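Local coordinates for bacteriocin immunity protein (Pseudomonas aeruginosa, PDB 6W0V) that binds the nuclease domain of the bacteriocin pyocin S8 as its cognate immunity protein and so probably protects the producing cell from the toxin's DNase activity, at residues B[14-19]-B[63-68]; B[35-40]-B[48-53]. The protein carries 1 engineered substitution. One frame throughout, in Å; residues are numbered along the deposited sequence.

How the contacts relate
Contact 1 (14-19 with 63-68) ties helix 9-21 to helix 61-74, and contact 2 (35-40 with 48-53) ties helix 27-41 to the short helix 48-51, so all four helices of the chain take part. The two centres lie about 8 Å apart and belong to one hydrophobic core. Ile37 CD1 of contact 2 packs 3.5 Å from Ile16 CA and equally close to Leu19 CD1, both of contact 1. A polar tie joins them as well: Arg67 NH2 probably donates a hydrogen bond of 2.7 Å to Ile49 O. Contact 2 lies nearer the toxin interface: six of its residues meet the pyocin S8 chain, against one of contact 1.

Contact 1 of 2, residues B[14-19]-B[63-68]; sequences SLISEL and GVLKRI
Ile16 of helix 9-21 reaches across to helix 61-74 and makes every side-chain contact between the two segments. The tight part is against Val64, where Ile16 CG2 sits 3.5 Å from Val64 CB and 3.7 Å from Val64 CG1; the two branched side chains slip past each other in opposite directions. With chi1 at -60°, CG2 lies anti to the backbone N while CG1 carries CD1 past Val64 CG1 to the neighbouring Leu65, where it rests 3.8 Å from Leu65 CA and 4.0 Å from Leu65 CD1. The packing is looser toward Ile68, one turn further on, whose CD1 stays 4.3 Å from Ile16 CD1. No hydrogen bond links the segments, and Ser14, at the far side of its helix, is solvent-exposed, as is Lys66 on the other helix. Around the apolar seam, Phe20 packs on Val64 and Phe13 on Leu65, while Pro61 lies against Ile16. Arg67 NH1 bonds to the carbonyl of Glu58, in the chain leading into helix 61-74. The segment axes approach to 9.9 Å at 134° between their directions, a splayed antiparallel crossing in the core of the four-helix colicin/pyocin immunity protein fold.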
loop_
_atom_site.group_PDB
_atom_site.type_symbol
_atom_site.label_atom_id
_atom_site.label_comp_id
_atom_site.label_asym_id
_atom_site.label_seq_id
_atom_site.Cartn_x
_atom_site.Cartn_y
_atom_site.Cartn_z
ATOM N N SER B 14 -14.275 11.419 8.423
ATOM C CA SER B 14 -13.283 11.185 9.499
ATOM C C SER B 14 -12.468 9.939 9.159
ATOM O O SER B 14 -11.231 10.026 9.243
ATOM C CB SER B 14 -13.949 11.057 10.829
ATOM O OG SER B 14 -12.989 11.023 11.871
ATOM N N LEU B 15 -13.133 8.840 8.774
ATOM C CA LEU B 15 -12.447 7.577 8.386
ATOM C C LEU B 15 -11.460 7.884 7.270
ATOM O O LEU B 15 -10.290 7.489 7.370
ATOM C CB LEU B 15 -13.435 6.524 7.881
ATOM C CG LEU B 15 -14.259 5.793 8.931
ATOM C CD1 LEU B 15 -15.240 4.858 8.243
ATOM C CD2 LEU B 15 -13.361 5.028 9.894
ATOM N N ILE B 16 -11.935 8.542 6.220
ATOM C CA ILE B 16 -11.093 8.824 5.035
ATOM C C ILE B 16 -9.921 9.678 5.499
ATOM O O ILE B 16 -8.796 9.410 5.080
ATOM C CB ILE B 16 -11.897 9.535 3.945
ATOM C CG1 ILE B 16 -13.074 8.682 3.472
ATOM C CG2 ILE B 16 -10.975 9.918 2.806
ATOM C CD1 ILE B 16 -14.097 9.457 2.679
ATOM N N SER B 17 -10.217 10.706 6.290
ATOM C CA SER B 17 -9.210 11.671 6.777
ATOM C C SER B 17 -8.102 10.905 7.498
ATOM O O SER B 17 -6.941 11.229 7.277
ATOM C CB SER B 17 -9.826 12.687 7.670
ATOM O OG SER B 17 -8.835 13.591 8.131
ATOM N N GLU B 18 -8.468 9.900 8.288
ATOM C CA GLU B 18 -7.490 9.068 9.029
ATOM C C GLU B 18 -6.416 8.577 8.061
ATOM O O GLU B 18 -5.247 8.642 8.407
ATOM C CB GLU B 18 -8.161 7.871 9.691
ATOM C CG GLU B 18 -9.058 8.255 10.842
ATOM C CD GLU B 18 -9.570 7.076 11.642
ATOM O OE1 GLU B 18 -8.760 6.196 11.958
ATOM O OE2 GLU B 18 -10.769 7.045 11.945
ATOM N N LEU B 19 -6.808 8.102 6.883
ATOM C CA LEU B 19 -5.839 7.517 5.925
ATOM C C LEU B 19 -4.820 8.567 5.487
ATOM O O LEU B 19 -3.681 8.194 5.220
ATOM C CB LEU B 19 -6.581 6.913 4.739
ATOM C CG LEU B 19 -7.542 5.789 5.104
ATOM C CD1 LEU B 19 -8.231 5.255 3.868
ATOM C CD2 LEU B 19 -6.811 4.670 5.837
ATOM N N GLY B 63 -11.587 14.730 -1.709
ATOM C CA GLY B 63 -11.646 14.120 -3.050
ATOM C C GLY B 63 -12.194 12.720 -2.945
ATOM O O GLY B 63 -13.052 12.326 -3.706
ATOM N N VAL B 64 -11.689 11.962 -1.988
ATOM C CA VAL B 64 -12.177 10.573 -1.809
ATOM C C VAL B 64 -13.670 10.633 -1.514
ATOM O O VAL B 64 -14.423 9.885 -2.117
ATOM C CB VAL B 64 -11.445 9.856 -0.672
ATOM C CG1 VAL B 64 -12.093 8.511 -0.390
ATOM C CG2 VAL B 64 -9.957 9.716 -0.958
ATOM N N LEU B 65 -14.056 11.491 -0.574
ATOM C CA LEU B 65 -15.468 11.591 -0.156
ATOM C C LEU B 65 -16.290 11.971 -1.381
ATOM O O LEU B 65 -17.308 11.326 -1.615
ATOM C CB LEU B 65 -15.602 12.630 0.948
ATOM C CG LEU B 65 -17.022 12.801 1.468
ATOM C CD1 LEU B 65 -17.464 11.587 2.270
ATOM C CD2 LEU B 65 -17.120 14.072 2.294
ATOM N N LYS B 66 -15.824 12.956 -2.145
ATOM C CA LYS B 66 -16.517 13.374 -3.383
ATOM C C LYS B 66 -16.639 12.182 -4.331
ATOM O O LYS B 66 -17.707 11.924 -4.855
ATOM C CB LYS B 66 -15.752 14.485 -4.093
ATOM C CG LYS B 66 -16.489 15.026 -5.305
ATOM C CD LYS B 66 -15.680 15.942 -6.173
ATOM C CE LYS B 66 -14.882 15.202 -7.220
ATOM N NZ LYS B 66 -14.349 16.117 -8.255
ATOM N N ARG B 67 -15.548 11.469 -4.572
ATOM C CA ARG B 67 -15.586 10.370 -5.561
ATOM C C ARG B 67 -16.604 9.329 -5.099
ATOM O O ARG B 67 -17.343 8.792 -5.943
ATOM C CB ARG B 67 -14.182 9.813 -5.756
ATOM C CG ARG B 67 -13.283 10.791 -6.491
ATOM C CD ARG B 67 -11.997 10.125 -6.897
ATOM N NE ARG B 67 -11.092 9.858 -5.800
ATOM C CZ ARG B 67 -10.304 10.758 -5.222
ATOM N NH1 ARG B 67 -10.343 12.025 -5.587
ATOM N NH2 ARG B 67 -9.456 10.393 -4.279
ATOM N N ILE B 68 -16.675 9.086 -3.796
ATOM C CA ILE B 68 -17.613 8.077 -3.239
ATOM C C ILE B 68 -19.027 8.605 -3.380
ATOM O O ILE B 68 -19.880 7.887 -3.875
ATOM C CB ILE B 68 -17.265 7.769 -1.781
ATOM C CG1 ILE B 68 -15.947 7.002 -1.742
ATOM C CG2 ILE B 68 -18.394 7.018 -1.109
ATOM C CD1 ILE B 68 -15.400 6.788 -0.367
#

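Contact 2 of 2, residues B[35-40]-B[48-53]; sequences YAIVNA and DIIFYP
The backbones that carry Val38 and Ile50 stand well apart, their nearest CA atoms being Val38 CA and Ile49 CA at 8.2 Å, so side chains must bridge the gap. Residues 35-40 are a piece of helix 27-41, whereas 48-53 begins as the short helix 48-51, closed by the Tyr52 N to Asp48 O bond, and leaves helical geometry at Tyr52. This is the four-helix fold of the colicin/pyocin immunity proteins, in which the short helix 48-51 packs beside helix 27-41. Ile50 supplies the bridge. Its CG1 stands anti to the carbonyl carbon (chi1 -58°) and the chain extends onward (chi2 163°), which puts CD1 at the front of the contact between Ile37 and Val38. Both side chains meet Ile50 at a slant, and no hydrogen bond crosses between the segments. On the core side, Ile37 also packs on Phe12, Leu15 and Ile68, while Ile50 touches Val64, so the bridge joins the core shared by all four helices. Asp48, Phe51 and Tyr52 face the toxin. Asp48 OD1 accepts a hydrogen bond from Lys84 N of the pyocin S8 chain, Tyr52 OH bonds to Phe81 O of that chain, and the Phe51 ring stacks with Phe81 of pyocin S8. One face of the Phe51 ring is backed within this chain by Ile50 CG2, 3.6 Å above the ring plane and shifted toward the rim. The methyl of the other branch, Ile50 CD1, lies 3.7 Å from Val38 CG2 and 3.8 Å from Ile37 CG2.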
loop_
_atom_site.group_PDB
_atom_site.type_symbol
_atom_site.label_atom_id
_atom_site.label_comp_id
_atom_site.label_asym_id
_atom_site.label_seq_id
_atom_site.Cartn_x
_atom_site.Cartn_y
_atom_site.Cartn_z
ATOM N N TYR B 35 -11.075 -0.567 4.585
ATOM C CA TYR B 35 -12.186 -1.445 4.166
ATOM C C TYR B 35 -13.504 -0.934 4.717
ATOM O O TYR B 35 -14.504 -1.169 4.049
ATOM C CB TYR B 35 -11.868 -2.898 4.479
ATOM C CG TYR B 35 -10.971 -3.357 3.374
ATOM C CD1 TYR B 35 -11.505 -3.640 2.128
ATOM C CD2 TYR B 35 -9.603 -3.269 3.495
ATOM C CE1 TYR B 35 -10.689 -3.967 1.059
ATOM C CE2 TYR B 35 -8.771 -3.608 2.444
ATOM C CZ TYR B 35 -9.316 -3.962 1.223
ATOM O OH TYR B 35 -8.518 -4.287 0.164
ATOM N N ALA B 36 -13.498 -0.252 5.854
ATOM C CA ALA B 36 -14.734 0.379 6.355
ATOM C C ALA B 36 -15.186 1.321 5.244
ATOM O O ALA B 36 -16.378 1.326 4.888
ATOM C CB ALA B 36 -14.515 1.096 7.658
ATOM N N ILE B 37 -14.236 2.048 4.674
ATOM C CA ILE B 37 -14.542 3.051 3.623
ATOM C C ILE B 37 -14.948 2.316 2.355
ATOM O O ILE B 37 -16.008 2.598 1.802
ATOM C CB ILE B 37 -13.344 3.964 3.358
ATOM C CG1 ILE B 37 -13.031 4.796 4.597
ATOM C CG2 ILE B 37 -13.595 4.817 2.123
ATOM C CD1 ILE B 37 -11.671 5.373 4.591
ATOM N N VAL B 38 -14.079 1.454 1.864
ATOM C CA VAL B 38 -14.232 0.869 0.513
ATOM C C VAL B 38 -15.442 -0.061 0.502
ATOM O O VAL B 38 -16.179 -0.044 -0.476
ATOM C CB VAL B 38 -12.925 0.183 0.096
ATOM C CG1 VAL B 38 -13.115 -0.803 -1.040
ATOM C CG2 VAL B 38 -11.888 1.238 -0.243
ATOM N N ASN B 39 -15.652 -0.844 1.553
ATOM C CA ASN B 39 -16.788 -1.794 1.573
ATOM C C ASN B 39 -18.086 -0.991 1.568
ATOM O O ASN B 39 -19.013 -1.361 0.834
ATOM C CB ASN B 39 -16.716 -2.759 2.750
ATOM C CG ASN B 39 -15.543 -3.702 2.620
ATOM O OD1 ASN B 39 -15.010 -3.865 1.528
ATOM N ND2 ASN B 39 -15.160 -4.319 3.722
ATOM N N ALA B 40 -18.125 0.089 2.337
ATOM C CA ALA B 40 -19.305 0.983 2.401
ATOM C C ALA B 40 -19.482 1.645 1.040
ATOM O O ALA B 40 -20.617 1.718 0.561
ATOM C CB ALA B 40 -19.124 2.011 3.478
ATOM N N ASP B 48 -8.797 2.074 -5.043
ATOM C CA ASP B 48 -8.175 3.043 -5.973
ATOM C C ASP B 48 -8.726 4.428 -5.678
ATOM O O ASP B 48 -8.009 5.392 -5.859
ATOM C CB ASP B 48 -8.467 2.717 -7.429
ATOM C CG ASP B 48 -7.704 1.514 -7.922
ATOM O OD1 ASP B 48 -6.999 0.896 -7.095
ATOM O OD2 ASP B 48 -7.827 1.212 -9.103
ATOM N N ILE B 49 -9.973 4.486 -5.239
ATOM C CA ILE B 49 -10.660 5.781 -5.017
ATOM C C ILE B 49 -9.914 6.542 -3.913
ATOM O O ILE B 49 -9.937 7.772 -3.913
ATOM C CB ILE B 49 -12.141 5.508 -4.711
ATOM C CG1 ILE B 49 -13.033 6.590 -5.315
ATOM C CG2 ILE B 49 -12.365 5.280 -3.227
ATOM C CD1 ILE B 49 -13.068 6.533 -6.831
ATOM N N ILE B 50 -9.215 5.827 -3.029
ATOM C CA ILE B 50 -8.390 6.437 -1.959
ATOM C C ILE B 50 -6.947 6.527 -2.442
ATOM O O ILE B 50 -6.341 7.590 -2.330
ATOM C CB ILE B 50 -8.466 5.588 -0.682
ATOM C CG1 ILE B 50 -9.912 5.428 -0.204
ATOM C CG2 ILE B 50 -7.570 6.182 0.386
ATOM C CD1 ILE B 50 -10.098 4.301 0.773
ATOM N N PHE B 51 -6.400 5.402 -2.890
ATOM C CA PHE B 51 -4.937 5.235 -3.033
ATOM C C PHE B 51 -4.440 5.601 -4.422
ATOM O O PHE B 51 -3.258 5.866 -4.558
ATOM C CB PHE B 51 -4.548 3.809 -2.671
ATOM C CG PHE B 51 -4.692 3.583 -1.199
ATOM C CD1 PHE B 51 -3.674 3.945 -0.332
ATOM C CD2 PHE B 51 -5.864 3.077 -0.672
ATOM C CE1 PHE B 51 -3.833 3.792 1.033
ATOM C CE2 PHE B 51 -6.009 2.903 0.692
ATOM C CZ PHE B 51 -4.994 3.266 1.541
ATOM N N TYR B 52 -5.320 5.620 -5.416
ATOM C CA TYR B 52 -4.940 5.903 -6.816
ATOM C C TYR B 52 -5.876 6.949 -7.378
ATOM O O TYR B 52 -6.522 6.717 -8.390
ATOM C CB TYR B 52 -4.906 4.607 -7.615
ATOM C CG TYR B 52 -3.770 3.760 -7.138
ATOM C CD1 TYR B 52 -2.507 3.954 -7.658
ATOM C CD2 TYR B 52 -3.933 2.889 -6.080
ATOM C CE1 TYR B 52 -1.427 3.238 -7.191
ATOM C CE2 TYR B 52 -2.863 2.164 -5.598
ATOM C CZ TYR B 52 -1.614 2.346 -6.155
ATOM O OH TYR B 52 -0.558 1.631 -5.698
ATOM N N PRO B 53 -5.899 8.150 -6.778
ATOM C CA PRO B 53 -6.602 9.262 -7.406
ATOM C C PRO B 53 -5.949 9.454 -8.782
ATOM O O PRO B 53 -4.732 9.362 -8.865
ATOM C CB PRO B 53 -6.354 10.431 -6.447
ATOM C CG PRO B 53 -5.063 10.059 -5.745
ATOM C CD PRO B 53 -5.146 8.557 -5.583
#